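Local coordinates for protein (CD58) (Homo sapiens, PDB 1CCZ) that binds the T-cell adhesion receptor CD2 through the first of its two immunoglobulin-like domains, so linking the surfaces of interacting cells, at residues Lys123-Lys128 / Lys151-Asn156; Glu94-Pro99 / Arg157-Ser162; Leu27-Lys32 / Glu76-Asn81; Lys34-Glu39 / Asn51-Asp56. All blocks are in the same frame, centred on the assembly; numbering follows the deposited sequence.

Contact 1 of 4, residues Lys123-Lys128 / Lys151-Asn156; sequences KLYQGK and KCKAVN
Strands 121-126 and 150-156 pair antiparallel in the middle of the four-stranded sheet of the C-terminal domain, meeting between Lys123-Tyr125 and Lys151-Lys153. Two hydrogen-bonded pairs frame the register: Lys123 N donates to Lys153 O at 2.8 Å and Tyr125 N to Lys151 O at 2.7 Å, and each pair returns a bond. Between them Leu124 faces Cys152 as a non-hydrogen-bonded pair, on the buried side, where Leu124 CD1 comes within 4.2 Å of Cys152 CB. Cys152 SG is disulfide-bonded to Cys112, the sheet-to-sheet link of an immunoglobulin fold, here in a C2-set domain; Leu124 points into the same interior and packs on Met139 and Tyr141. The other side of the sheet is more polar. Tyr125 CG stands anti to its carbonyl carbon (chi1 -51°), which brings the ring back toward strand 150-156, with Lys151 O in plane at its edge, 3.5 Å from CD1. The aliphatic chain of Lys151 runs out straight and bends only at its last torsion, bringing NZ over one face of the ring in an off-centre cation-pi contact, 4.9 Å from the centroid. Lys153 slants across the phenol end, its CE 4.0 Å from Tyr125 OH. Further along, Lys123 lays CD against Val155 CG1 at 3.8 Å while its ammonium pairs with Glu121.

Contact 2 of 4, residues Glu94-Pro99 / Arg157-Ser162; sequences EMVSKP and RVSQES
Residues Glu94-Pro99 run alongside Val158-Ser162 in nearly the same direction, 11° apart end to end, with facing CA atoms such as those of Lys98 and Glu161 5.2 Å apart; segment 94-99 forms no regular strand. The two segments are joined by bonds between a side chain of one and the backbone of the other. Ser159 OG, held between its own backbone N and carbonyl carbon (chi1 66°), accepts Val96 N at 2.9 Å in a nearly straight bond and is also hydrogen-bonded to Asn156 OD1. Val96 CG2 lies 3.7 Å from Glu161 CG, and a water donates to both Val96 O and Glu161 OE2. Lys98 NZ reaches Ser162 O at 2.8 Å, while Pro99 rests its CD 3.4 Å from Glu161 O. Met95 CG packs on Ser159 CB at 3.6 Å. Segment 94-99 links strand 86-93 of the first domain to strand 100-104 of the second: Val158 leans on Tyr6, Val8 and Leu93 of the N-terminal domain, whereas Pro99 packs on Ala154 of strand 150-156.

Contact 3 of 4, residues Leu27-Lys32 / Glu76-Asn81; sequences LWKKQK and EMESPN
One face of the Trp28 indole is covered by Met77, whose CB sits 3.4 Å from the centroid of the six-membered ring and only 8° off its normal, a close CH-pi contact. Met77 CG continues over the CE2 corner of the indole, 3.4 Å from Trp28 CE2, and the sulfur then bends off obliquely in a more distant Met-aromatic contact. Glu76 O lies oblique to the same ring, and Trp28 NE1 donates to Gly60 O, which satisfies the buried indole nitrogen. Beneath these side chains the backbones are antiparallel. Leu27 with Glu78 and Lys29 with Glu76 are hydrogen-bonded pairs, flanking the non-hydrogen-bonded pair Trp28-Met77. On the reverse face the chemistry is charged. Glu76 bends at chi2 (88°) over toward segment 27-32, where OE2 receives a weak bond from Gln31 N at 3.2 Å. OE1 lies 2.5 Å from Gln31 O, so short an oxygen-oxygen distance that the acid probably carries a proton; Glu74 OE1 close by would favour this too. Lys29, extended beyond CG, forms a salt bridge from NZ to Glu78 OE2, its hydrogen bond weak at 3.3 Å, while Glu78 CG lies beside Leu27 CB at 3.8 Å. A tryptophan turned into the interior, with charged residues on the outer face, is typical of the central strands of a V-set immunoglobulin domain; in CD58 this charged face is consistent with the surface that meets CD2.

Contact 4 of 4, residues Lys34-Glu39 / Asn51-Asp56; sequences KVAELE and NRVYLD
Leu55 points its CB from strand 53-55 toward strand 34-39, and CG, anti to the backbone N (chi1 -169°), carries the side chain on until it meets Leu38. CG stands 3.9 Å from Leu38 CG and 4.0 Å from Leu38 CD1, the two leucines meeting tip to tip. The CD2 methyl makes most of the contacts across: it touches Leu38 CG at 3.8 Å and the backbone carbon of Glu37, Glu37 C, also at 3.8 Å, and lies 4.2 Å from Ala36 CB. Two residues earlier, on the same face of the strand, Val53 sends CG2 to Ala36 CB at 4.1 Å, so the small alanine is met by both residues. No hydrogen bond joins the segments, whose axes come no closer than 8.1 Å and differ by 32° in direction. Glu37 points to the other side of its strand, where OE1 forms a salt bridge with Lys34 and OE2 one with Arg44. Val35 and Ala36 both face Trp28 of the neighbouring strand 26-30, a classic beta bulge. Trp28 and Phe43 also pack on Leu55. Two sheets that meet through apolar side chains, without hydrogen bonds between them, are characteristic of the interior of an immunoglobulin beta sandwich, here that of the V-set-like first domain of CD58.

In the fold
Contacts 3 and 4 belong to the first domain and contacts 1 and 2 to the second, with about 42 Å between the centres of contacts 1 and 3. Contacts 1 and 3 are equivalent in kind: each pairs two inner strands, one face buried and the other polar, lysine-rich in contact 1 and of mixed charge in contact 3. Contact 4 joins the two sheets across the first domain's interior and is wholly apolar; one of its strands, 33-39, lies in the sheet of contact 3, bonded to strand 26-30, and the other in the opposing sheet. Contact 2, at the surface, relies on side-chain bonds and a water, and adjoins contact 1 through Ala154 N to Glu161 O.

Contact 1 of 4, residues Lys123-Lys128 / Lys151-Asn156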
loop_
_atom_site.group_PDB
_atom_site.type_symbol
_atom_site.label_atom_id
_atom_site.label_comp_id
_atom_site.label_asym_id
_atom_site.label_seq_id
_atom_site.Cartn_x
_atom_site.Cartn_y
_atom_site.Cartn_z
ATOM N N LYS A 123 -14.843 7.081 1.161
ATOM C CA LYS A 123 -16.026 6.731 0.385
ATOM C C LYS A 123 -17.240 6.838 1.299
ATOM O O LYS A 123 -17.220 6.318 2.416
ATOM C CB LYS A 123 -15.883 5.316 -0.138
ATOM C CG LYS A 123 -14.670 5.148 -1.007
ATOM C CD LYS A 123 -14.515 3.707 -1.377
ATOM C CE LYS A 123 -14.614 3.526 -2.874
ATOM N NZ LYS A 123 -13.265 3.336 -3.522
ATOM N N LEU A 124 -18.290 7.521 0.843
ATOM C CA LEU A 124 -19.484 7.695 1.663
ATOM C C LEU A 124 -20.693 6.944 1.119
ATOM O O LEU A 124 -20.947 6.937 -0.092
ATOM C CB LEU A 124 -19.814 9.176 1.786
ATOM C CG LEU A 124 -20.934 9.565 2.748
ATOM C CD1 LEU A 124 -20.533 9.292 4.178
ATOM C CD2 LEU A 124 -21.250 11.038 2.554
ATOM N N TYR A 125 -21.429 6.307 2.030
ATOM C CA TYR A 125 -22.638 5.549 1.694
ATOM C C TYR A 125 -23.793 5.913 2.622
ATOM O O TYR A 125 -23.581 6.276 3.773
ATOM C CB TYR A 125 -22.383 4.049 1.823
ATOM C CG TYR A 125 -21.163 3.566 1.091
ATOM C CD1 TYR A 125 -19.888 3.725 1.639
ATOM C CD2 TYR A 125 -21.279 2.915 -0.139
ATOM C CE1 TYR A 125 -18.750 3.235 0.980
ATOM C CE2 TYR A 125 -20.155 2.425 -0.811
ATOM C CZ TYR A 125 -18.897 2.586 -0.241
ATOM O OH TYR A 125 -17.793 2.077 -0.877
ATOM N N GLN A 126 -25.014 5.857 2.109
ATOM C CA GLN A 126 -26.193 6.106 2.940
ATOM C C GLN A 126 -27.120 5.011 2.473
ATOM O O GLN A 126 -27.539 4.995 1.315
ATOM C CB GLN A 126 -26.836 7.461 2.703
ATOM C CG GLN A 126 -28.150 7.570 3.457
ATOM C CD GLN A 126 -28.646 8.979 3.544
ATOM O OE1 GLN A 126 -28.588 9.722 2.566
ATOM N NE2 GLN A 126 -29.140 9.372 4.711
ATOM N N GLY A 127 -27.422 4.078 3.366
ATOM C CA GLY A 127 -28.239 2.960 2.964
ATOM C C GLY A 127 -27.331 2.125 2.080
ATOM O O GLY A 127 -26.142 1.949 2.378
ATOM N N LYS A 128 -27.871 1.628 0.979
ATOM C CA LYS A 128 -27.090 0.807 0.063
ATOM C C LYS A 128 -26.598 1.648 -1.129
ATOM O O LYS A 128 -26.319 1.134 -2.220
ATOM C CB LYS A 128 -27.957 -0.379 -0.421
ATOM C CG LYS A 128 -28.961 -0.060 -1.567
ATOM C CD LYS A 128 -30.028 -1.169 -1.749
ATOM C CE LYS A 128 -29.747 -2.072 -2.959
ATOM N NZ LYS A 128 -30.404 -1.589 -4.211
ATOM N N LYS A 151 -22.357 5.612 6.130
ATOM C CA LYS A 151 -21.190 4.783 6.333
ATOM C C LYS A 151 -20.076 5.463 5.571
ATOM O O LYS A 151 -20.242 5.852 4.403
ATOM C CB LYS A 151 -21.379 3.385 5.785
ATOM C CG LYS A 151 -20.120 2.539 5.836
ATOM C CD LYS A 151 -20.489 1.103 5.537
ATOM C CE LYS A 151 -19.269 0.213 5.436
ATOM N NZ LYS A 151 -18.814 0.033 4.027
ATOM N N CYS A 152 -18.952 5.644 6.252
ATOM C CA CYS A 152 -17.790 6.247 5.630
ATOM C C CYS A 152 -16.679 5.239 5.694
ATOM O O CYS A 152 -16.405 4.654 6.745
ATOM C CB CYS A 152 -17.370 7.506 6.349
ATOM S SG CYS A 152 -15.990 8.284 5.471
ATOM N N LYS A 153 -16.053 5.008 4.556
ATOM C CA LYS A 153 -14.972 4.057 4.488
ATOM C C LYS A 153 -13.679 4.757 4.079
ATOM O O LYS A 153 -13.668 5.578 3.167
ATOM C CB LYS A 153 -15.329 2.984 3.480
ATOM C CG LYS A 153 -14.277 1.944 3.308
ATOM C CD LYS A 153 -14.595 1.072 2.110
ATOM C CE LYS A 153 -15.973 0.441 2.247
ATOM N NZ LYS A 153 -16.111 -0.735 1.328
ATOM N N ALA A 154 -12.597 4.476 4.792
ATOM C CA ALA A 154 -11.293 5.033 4.427
ATOM C C ALA A 154 -10.554 3.842 3.824
ATOM O O ALA A 154 -10.466 2.771 4.435
ATOM C CB ALA A 154 -10.554 5.543 5.645
ATOM N N VAL A 155 -10.042 4.007 2.611
ATOM C CA VAL A 155 -9.348 2.904 1.973
ATOM C C VAL A 155 -8.107 3.327 1.164
ATOM O O VAL A 155 -8.024 4.430 0.621
ATOM C CB VAL A 155 -10.354 2.112 1.061
ATOM C CG1 VAL A 155 -11.135 3.068 0.219
ATOM C CG2 VAL A 155 -9.623 1.112 0.180
ATOM N N ASN A 156 -7.111 2.459 1.162
ATOM C CA ASN A 156 -5.909 2.670 0.361
ATOM C C ASN A 156 -5.483 1.278 -0.077
ATOM O O ASN A 156 -6.124 0.276 0.279
ATOM C CB ASN A 156 -4.796 3.435 1.114
ATOM C CG ASN A 156 -4.174 2.652 2.261
ATOM O OD1 ASN A 156 -4.350 1.444 2.391
ATOM N ND2 ASN A 156 -3.432 3.356 3.101
#

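Contact 2 of 4, residues Glu94-Pro99 / Arg157-Ser162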
loop_
_atom_site.group_PDB
_atom_site.type_symbol
_atom_site.label_atom_id
_atom_site.label_comp_id
_atom_site.label_asym_id
_atom_site.label_seq_id
_atom_site.Cartn_x
_atom_site.Cartn_y
_atom_site.Cartn_z
ATOM N N GLU A 94 1.200 3.565 4.701
ATOM C CA GLU A 94 0.832 3.492 6.088
ATOM C C GLU A 94 -0.683 3.117 6.051
ATOM O O GLU A 94 -1.429 3.557 5.166
ATOM C CB GLU A 94 1.141 4.851 6.701
ATOM C CG GLU A 94 0.179 5.389 7.695
ATOM C CD GLU A 94 0.536 6.823 8.038
ATOM O OE1 GLU A 94 1.738 7.158 7.866
ATOM O OE2 GLU A 94 -0.357 7.604 8.454
ATOM N N MET A 95 -1.116 2.246 6.948
ATOM C CA MET A 95 -2.513 1.830 6.982
ATOM C C MET A 95 -3.414 2.956 7.468
ATOM O O MET A 95 -2.976 3.819 8.237
ATOM C CB MET A 95 -2.664 0.628 7.899
ATOM C CG MET A 95 -2.244 -0.668 7.237
ATOM S SD MET A 95 -2.316 -2.030 8.391
ATOM C CE MET A 95 -1.521 -1.242 9.852
ATOM N N VAL A 96 -4.676 2.956 7.018
ATOM C CA VAL A 96 -5.639 3.991 7.420
ATOM C C VAL A 96 -6.101 3.731 8.847
ATOM O O VAL A 96 -6.048 2.584 9.325
ATOM C CB VAL A 96 -6.917 3.999 6.506
ATOM C CG1 VAL A 96 -6.550 4.283 5.076
ATOM C CG2 VAL A 96 -7.650 2.664 6.594
ATOM N N SER A 97 -6.514 4.788 9.551
ATOM C CA SER A 97 -7.061 4.598 10.885
ATOM C C SER A 97 -8.589 4.532 10.668
ATOM O O SER A 97 -9.062 4.541 9.520
ATOM C CB SER A 97 -6.686 5.749 11.822
ATOM O OG SER A 97 -6.897 7.009 11.234
ATOM N N LYS A 98 -9.356 4.454 11.744
ATOM C CA LYS A 98 -10.797 4.385 11.602
ATOM C C LYS A 98 -11.357 5.789 11.348
ATOM O O LYS A 98 -11.015 6.737 12.062
ATOM C CB LYS A 98 -11.408 3.773 12.861
ATOM C CG LYS A 98 -12.920 3.602 12.803
ATOM C CD LYS A 98 -13.526 3.699 14.199
ATOM C CE LYS A 98 -14.883 3.004 14.269
ATOM N NZ LYS A 98 -15.067 1.927 13.232
ATOM N N PRO A 99 -12.218 5.947 10.315
ATOM C CA PRO A 99 -12.777 7.271 10.033
ATOM C C PRO A 99 -13.677 7.808 11.149
ATOM O O PRO A 99 -14.254 7.036 11.934
ATOM C CB PRO A 99 -13.569 7.083 8.730
ATOM C CG PRO A 99 -13.276 5.719 8.254
ATOM C CD PRO A 99 -12.703 4.919 9.368
ATOM N N ARG A 157 -4.427 1.210 -0.871
ATOM C CA ARG A 157 -3.961 -0.068 -1.389
ATOM C C ARG A 157 -3.702 -1.153 -0.366
ATOM O O ARG A 157 -3.802 -2.323 -0.688
ATOM C CB ARG A 157 -2.687 0.144 -2.204
ATOM C CG ARG A 157 -2.884 1.025 -3.414
ATOM C CD ARG A 157 -3.483 0.207 -4.524
ATOM N NE ARG A 157 -3.440 0.917 -5.794
ATOM C CZ ARG A 157 -3.537 0.312 -6.972
ATOM N NH1 ARG A 157 -3.677 -1.012 -7.016
ATOM N NH2 ARG A 157 -3.504 1.026 -8.095
ATOM N N VAL A 158 -3.381 -0.788 0.866
ATOM C CA VAL A 158 -3.064 -1.811 1.848
ATOM C C VAL A 158 -4.017 -1.979 3.009
ATOM O O VAL A 158 -3.766 -2.817 3.877
ATOM C CB VAL A 158 -1.668 -1.568 2.446
ATOM C CG1 VAL A 158 -0.631 -1.550 1.327
ATOM C CG2 VAL A 158 -1.643 -0.247 3.202
ATOM N N SER A 159 -5.105 -1.209 3.046
ATOM C CA SER A 159 -6.017 -1.315 4.187
ATOM C C SER A 159 -7.336 -0.603 3.988
ATOM O O SER A 159 -7.546 0.113 3.007
ATOM C CB SER A 159 -5.356 -0.704 5.425
ATOM O OG SER A 159 -5.190 0.697 5.229
ATOM N N GLN A 160 -8.227 -0.811 4.948
ATOM C CA GLN A 160 -9.507 -0.123 4.941
ATOM C C GLN A 160 -10.229 -0.283 6.265
ATOM O O GLN A 160 -10.141 -1.323 6.920
ATOM C CB GLN A 160 -10.365 -0.593 3.777
ATOM C CG GLN A 160 -11.022 -1.909 3.958
ATOM C CD GLN A 160 -12.150 -2.061 2.969
ATOM O OE1 GLN A 160 -13.274 -1.612 3.213
ATOM N NE2 GLN A 160 -11.855 -2.672 1.830
ATOM N N GLU A 161 -10.904 0.784 6.665
ATOM C CA GLU A 161 -11.661 0.825 7.910
ATOM C C GLU A 161 -12.863 1.705 7.668
ATOM O O GLU A 161 -12.798 2.657 6.895
ATOM C CB GLU A 161 -10.850 1.464 9.032
ATOM C CG GLU A 161 -9.510 0.835 9.254
ATOM C CD GLU A 161 -9.632 -0.458 9.991
ATOM O OE1 GLU A 161 -10.651 -0.629 10.697
ATOM O OE2 GLU A 161 -8.715 -1.300 9.862
ATOM N N SER A 162 -13.965 1.407 8.334
ATOM C CA SER A 162 -15.128 2.243 8.151
ATOM C C SER A 162 -15.794 2.556 9.474
ATOM O O SER A 162 -15.486 1.975 10.514
ATOM C CB SER A 162 -16.101 1.570 7.191
ATOM O OG SER A 162 -16.451 0.305 7.683
HETATM O O HOH W 1 -6.172 -0.183 8.904
#

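Contact 3 of 4, residues Leu27-Lys32 / Glu76-Asn81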
loop_
_atom_site.group_PDB
_atom_site.type_symbol
_atom_site.label_atom_id
_atom_site.label_comp_id
_atom_site.label_asym_id
_atom_site.label_seq_id
_atom_site.Cartn_x
_atom_site.Cartn_y
_atom_site.Cartn_z
ATOM N N LEU A 27 21.335 -10.541 -8.925
ATOM C CA LEU A 27 21.638 -9.246 -8.333
ATOM C C LEU A 27 20.351 -8.391 -8.299
ATOM O O LEU A 27 19.604 -8.332 -9.291
ATOM C CB LEU A 27 22.708 -8.527 -9.157
ATOM C CG LEU A 27 23.090 -7.109 -8.728
ATOM C CD1 LEU A 27 23.667 -7.123 -7.323
ATOM C CD2 LEU A 27 24.112 -6.546 -9.690
ATOM N N TRP A 28 20.092 -7.759 -7.150
ATOM C CA TRP A 28 18.928 -6.903 -6.986
ATOM C C TRP A 28 19.412 -5.498 -6.736
ATOM O O TRP A 28 20.332 -5.272 -5.918
ATOM C CB TRP A 28 18.080 -7.349 -5.805
ATOM C CG TRP A 28 17.166 -8.455 -6.153
ATOM C CD1 TRP A 28 17.394 -9.790 -5.981
ATOM C CD2 TRP A 28 15.845 -8.337 -6.708
ATOM N NE1 TRP A 28 16.298 -10.510 -6.389
ATOM C CE2 TRP A 28 15.333 -9.646 -6.840
ATOM C CE3 TRP A 28 15.047 -7.252 -7.104
ATOM C CZ2 TRP A 28 14.055 -9.906 -7.352
ATOM C CZ3 TRP A 28 13.776 -7.512 -7.616
ATOM C CH2 TRP A 28 13.294 -8.828 -7.733
ATOM N N LYS A 29 18.801 -4.555 -7.455
ATOM C CA LYS A 29 19.148 -3.153 -7.316
ATOM C C LYS A 29 17.901 -2.339 -7.012
ATOM O O LYS A 29 16.802 -2.696 -7.438
ATOM C CB LYS A 29 19.787 -2.628 -8.600
ATOM C CG LYS A 29 21.219 -3.079 -8.825
ATOM C CD LYS A 29 21.668 -2.723 -10.233
ATOM C CE LYS A 29 23.170 -2.935 -10.423
ATOM N NZ LYS A 29 23.598 -2.657 -11.830
ATOM N N LYS A 30 18.098 -1.265 -6.254
ATOM C CA LYS A 30 17.044 -0.320 -5.887
ATOM C C LYS A 30 17.520 0.913 -6.634
ATOM O O LYS A 30 18.442 1.606 -6.192
ATOM C CB LYS A 30 17.055 -0.061 -4.386
ATOM C CG LYS A 30 16.087 1.015 -3.906
ATOM C CD LYS A 30 16.295 1.255 -2.418
ATOM C CE LYS A 30 15.122 1.964 -1.778
ATOM N NZ LYS A 30 15.233 3.423 -2.008
ATOM N N GLN A 31 16.898 1.167 -7.779
ATOM C CA GLN A 31 17.315 2.271 -8.616
ATOM C C GLN A 31 18.615 1.741 -9.221
ATOM O O GLN A 31 18.615 0.722 -9.913
ATOM C CB GLN A 31 17.597 3.531 -7.781
ATOM C CG GLN A 31 16.389 4.439 -7.557
ATOM C CD GLN A 31 15.660 4.804 -8.849
ATOM O OE1 GLN A 31 15.456 3.955 -9.729
ATOM N NE2 GLN A 31 15.260 6.071 -8.966
ATOM N N LYS A 32 19.730 2.392 -8.929
ATOM C CA LYS A 32 20.977 1.922 -9.492
ATOM C C LYS A 32 21.916 1.366 -8.440
ATOM O O LYS A 32 23.031 0.972 -8.758
ATOM C CB LYS A 32 21.664 3.059 -10.256
ATOM C CG LYS A 32 21.066 3.325 -11.628
ATOM C CD LYS A 32 21.258 2.133 -12.553
ATOM C CE LYS A 32 20.224 2.136 -13.684
ATOM N NZ LYS A 32 20.536 3.116 -14.777
ATOM N N GLU A 76 15.165 -3.618 -9.506
ATOM C CA GLU A 76 15.413 -4.411 -10.701
ATOM C C GLU A 76 16.259 -5.648 -10.365
ATOM O O GLU A 76 17.206 -5.580 -9.580
ATOM C CB GLU A 76 16.125 -3.542 -11.750
ATOM C CG GLU A 76 15.595 -2.111 -11.840
ATOM C CD GLU A 76 16.286 -1.144 -10.871
ATOM O OE1 GLU A 76 17.461 -1.386 -10.523
ATOM O OE2 GLU A 76 15.659 -0.134 -10.455
ATOM N N MET A 77 15.890 -6.774 -10.955
ATOM C CA MET A 77 16.603 -8.022 -10.750
ATOM C C MET A 77 17.357 -8.393 -12.005
ATOM O O MET A 77 16.813 -8.290 -13.100
ATOM C CB MET A 77 15.617 -9.147 -10.454
ATOM C CG MET A 77 16.275 -10.441 -10.010
ATOM S SD MET A 77 15.819 -11.857 -11.037
ATOM C CE MET A 77 16.894 -11.543 -12.434
ATOM N N GLU A 78 18.607 -8.808 -11.871
ATOM C CA GLU A 78 19.329 -9.252 -13.050
ATOM C C GLU A 78 20.048 -10.533 -12.737
ATOM O O GLU A 78 20.502 -10.742 -11.602
ATOM C CB GLU A 78 20.320 -8.214 -13.550
ATOM C CG GLU A 78 21.132 -7.550 -12.514
ATOM C CD GLU A 78 22.148 -6.632 -13.147
ATOM O OE1 GLU A 78 23.037 -7.156 -13.845
ATOM O OE2 GLU A 78 22.065 -5.396 -12.967
ATOM N N SER A 79 20.118 -11.395 -13.746
ATOM C CA SER A 79 20.776 -12.691 -13.643
ATOM C C SER A 79 21.433 -12.926 -15.002
ATOM O O SER A 79 20.846 -12.590 -16.026
ATOM C CB SER A 79 19.746 -13.771 -13.358
ATOM O OG SER A 79 20.386 -14.945 -12.901
ATOM N N PRO A 80 22.650 -13.517 -15.033
ATOM C CA PRO A 80 23.352 -13.757 -16.302
ATOM C C PRO A 80 22.580 -14.439 -17.423
ATOM O O PRO A 80 22.656 -13.996 -18.568
ATOM C CB PRO A 80 24.586 -14.552 -15.887
ATOM C CG PRO A 80 24.814 -14.159 -14.464
ATOM C CD PRO A 80 23.434 -14.007 -13.888
ATOM N N ASN A 81 21.841 -15.502 -17.107
ATOM C CA ASN A 81 21.080 -16.206 -18.138
ATOM C C ASN A 81 19.636 -15.717 -18.267
ATOM O O ASN A 81 18.783 -16.431 -18.774
ATOM C CB ASN A 81 21.113 -17.731 -17.901
ATOM C CG ASN A 81 21.038 -18.540 -19.214
ATOM O OD1 ASN A 81 20.958 -17.972 -20.313
ATOM N ND2 ASN A 81 21.061 -19.866 -19.097
#

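Contact 4 of 4, residues Lys34-Glu39 / Asn51-Asp56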
loop_
_atom_site.group_PDB
_atom_site.type_symbol
_atom_site.label_atom_id
_atom_site.label_comp_id
_atom_site.label_asym_id
_atom_site.label_seq_id
_atom_site.Cartn_x
_atom_site.Cartn_y
_atom_site.Cartn_z
ATOM N N LYS A 34 23.017 -1.371 -5.365
ATOM C CA LYS A 34 22.858 -2.773 -5.010
ATOM C C LYS A 34 22.086 -2.953 -3.723
ATOM O O LYS A 34 22.274 -2.220 -2.761
ATOM C CB LYS A 34 24.231 -3.445 -4.877
ATOM C CG LYS A 34 24.943 -3.698 -6.201
ATOM C CD LYS A 34 25.914 -4.879 -6.098
ATOM C CE LYS A 34 27.266 -4.485 -5.519
ATOM N NZ LYS A 34 28.201 -5.661 -5.515
ATOM N N VAL A 35 21.222 -3.954 -3.718
ATOM C CA VAL A 35 20.400 -4.266 -2.564
ATOM C C VAL A 35 20.914 -5.571 -1.944
ATOM O O VAL A 35 21.213 -5.638 -0.764
ATOM C CB VAL A 35 18.907 -4.437 -3.008
ATOM C CG1 VAL A 35 18.101 -5.171 -1.944
ATOM C CG2 VAL A 35 18.303 -3.082 -3.309
ATOM N N ALA A 36 21.022 -6.606 -2.767
ATOM C CA ALA A 36 21.472 -7.907 -2.309
ATOM C C ALA A 36 21.895 -8.695 -3.526
ATOM O O ALA A 36 21.493 -8.373 -4.651
ATOM C CB ALA A 36 20.335 -8.630 -1.621
ATOM N N GLU A 37 22.672 -9.749 -3.301
ATOM C CA GLU A 37 23.148 -10.579 -4.400
ATOM C C GLU A 37 23.519 -11.994 -3.976
ATOM O O GLU A 37 23.741 -12.256 -2.802
ATOM C CB GLU A 37 24.380 -9.916 -5.032
ATOM C CG GLU A 37 25.604 -10.054 -4.180
ATOM C CD GLU A 37 26.751 -9.167 -4.610
ATOM O OE1 GLU A 37 26.554 -8.228 -5.396
ATOM O OE2 GLU A 37 27.875 -9.410 -4.149
ATOM N N LEU A 38 23.521 -12.899 -4.949
ATOM C CA LEU A 38 23.967 -14.285 -4.798
ATOM C C LEU A 38 25.048 -14.255 -5.882
ATOM O O LEU A 38 24.749 -14.281 -7.078
ATOM C CB LEU A 38 22.885 -15.291 -5.174
ATOM C CG LEU A 38 21.811 -15.517 -4.107
ATOM C CD1 LEU A 38 20.792 -16.521 -4.619
ATOM C CD2 LEU A 38 22.453 -16.017 -2.814
ATOM N N GLU A 39 26.298 -14.141 -5.450
ATOM C CA GLU A 39 27.434 -14.037 -6.353
ATOM C C GLU A 39 28.577 -14.983 -5.960
ATOM O O GLU A 39 29.041 -14.950 -4.821
ATOM C CB GLU A 39 27.942 -12.590 -6.335
ATOM C CG GLU A 39 29.023 -12.276 -7.358
ATOM C CD GLU A 39 29.427 -10.824 -7.338
ATOM O OE1 GLU A 39 28.694 -10.001 -7.921
ATOM O OE2 GLU A 39 30.470 -10.505 -6.732
ATOM N N ASN A 51 20.696 -7.565 6.969
ATOM C CA ASN A 51 19.902 -8.062 8.076
ATOM C C ASN A 51 18.394 -7.958 7.904
ATOM O O ASN A 51 17.655 -8.307 8.822
ATOM C CB ASN A 51 20.319 -7.363 9.379
ATOM C CG ASN A 51 21.782 -7.620 9.740
ATOM O OD1 ASN A 51 22.219 -8.771 9.814
ATOM N ND2 ASN A 51 22.545 -6.545 9.965
ATOM N N ARG A 52 17.916 -7.478 6.757
ATOM C CA ARG A 52 16.472 -7.429 6.579
ATOM C C ARG A 52 15.946 -7.803 5.209
ATOM O O ARG A 52 14.900 -7.310 4.793
ATOM C CB ARG A 52 15.903 -6.076 6.994
ATOM C CG ARG A 52 16.461 -4.898 6.277
ATOM C CD ARG A 52 15.525 -3.742 6.430
ATOM N NE ARG A 52 15.932 -2.624 5.591
ATOM C CZ ARG A 52 15.103 -1.944 4.812
ATOM N NH1 ARG A 52 13.824 -2.279 4.774
ATOM N NH2 ARG A 52 15.551 -0.931 4.087
ATOM N N VAL A 53 16.676 -8.666 4.506
ATOM C CA VAL A 53 16.231 -9.170 3.206
ATOM C C VAL A 53 16.516 -10.676 3.145
ATOM O O VAL A 53 17.395 -11.181 3.841
ATOM C CB VAL A 53 16.957 -8.485 1.992
ATOM C CG1 VAL A 53 16.714 -6.994 1.988
ATOM C CG2 VAL A 53 18.436 -8.774 2.033
ATOM N N TYR A 54 15.739 -11.402 2.360
ATOM C CA TYR A 54 15.994 -12.813 2.168
ATOM C C TYR A 54 15.947 -13.046 0.656
ATOM O O TYR A 54 15.019 -12.613 -0.027
ATOM C CB TYR A 54 14.960 -13.685 2.840
ATOM C CG TYR A 54 15.000 -15.093 2.277
ATOM C CD1 TYR A 54 16.120 -15.907 2.474
ATOM C CD2 TYR A 54 13.937 -15.603 1.517
ATOM C CE1 TYR A 54 16.182 -17.184 1.932
ATOM C CE2 TYR A 54 13.991 -16.873 0.974
ATOM C CZ TYR A 54 15.120 -17.657 1.189
ATOM O OH TYR A 54 15.187 -18.915 0.654
ATOM N N LEU A 55 16.944 -13.743 0.131
ATOM C CA LEU A 55 17.016 -13.984 -1.299
ATOM C C LEU A 55 16.869 -15.459 -1.634
ATOM O O LEU A 55 17.730 -16.274 -1.279
ATOM C CB LEU A 55 18.359 -13.461 -1.813
ATOM C CG LEU A 55 18.638 -13.352 -3.309
ATOM C CD1 LEU A 55 17.396 -12.886 -4.062
ATOM C CD2 LEU A 55 19.777 -12.366 -3.504
ATOM N N ASP A 56 15.779 -15.807 -2.309
ATOM C CA ASP A 56 15.546 -17.194 -2.710
ATOM C C ASP A 56 16.613 -17.599 -3.734
ATOM O O ASP A 56 16.676 -17.065 -4.836
ATOM C CB ASP A 56 14.137 -17.341 -3.309
ATOM C CG ASP A 56 13.746 -18.798 -3.552
ATOM O OD1 ASP A 56 14.455 -19.727 -3.107
ATOM O OD2 ASP A 56 12.710 -19.009 -4.196
#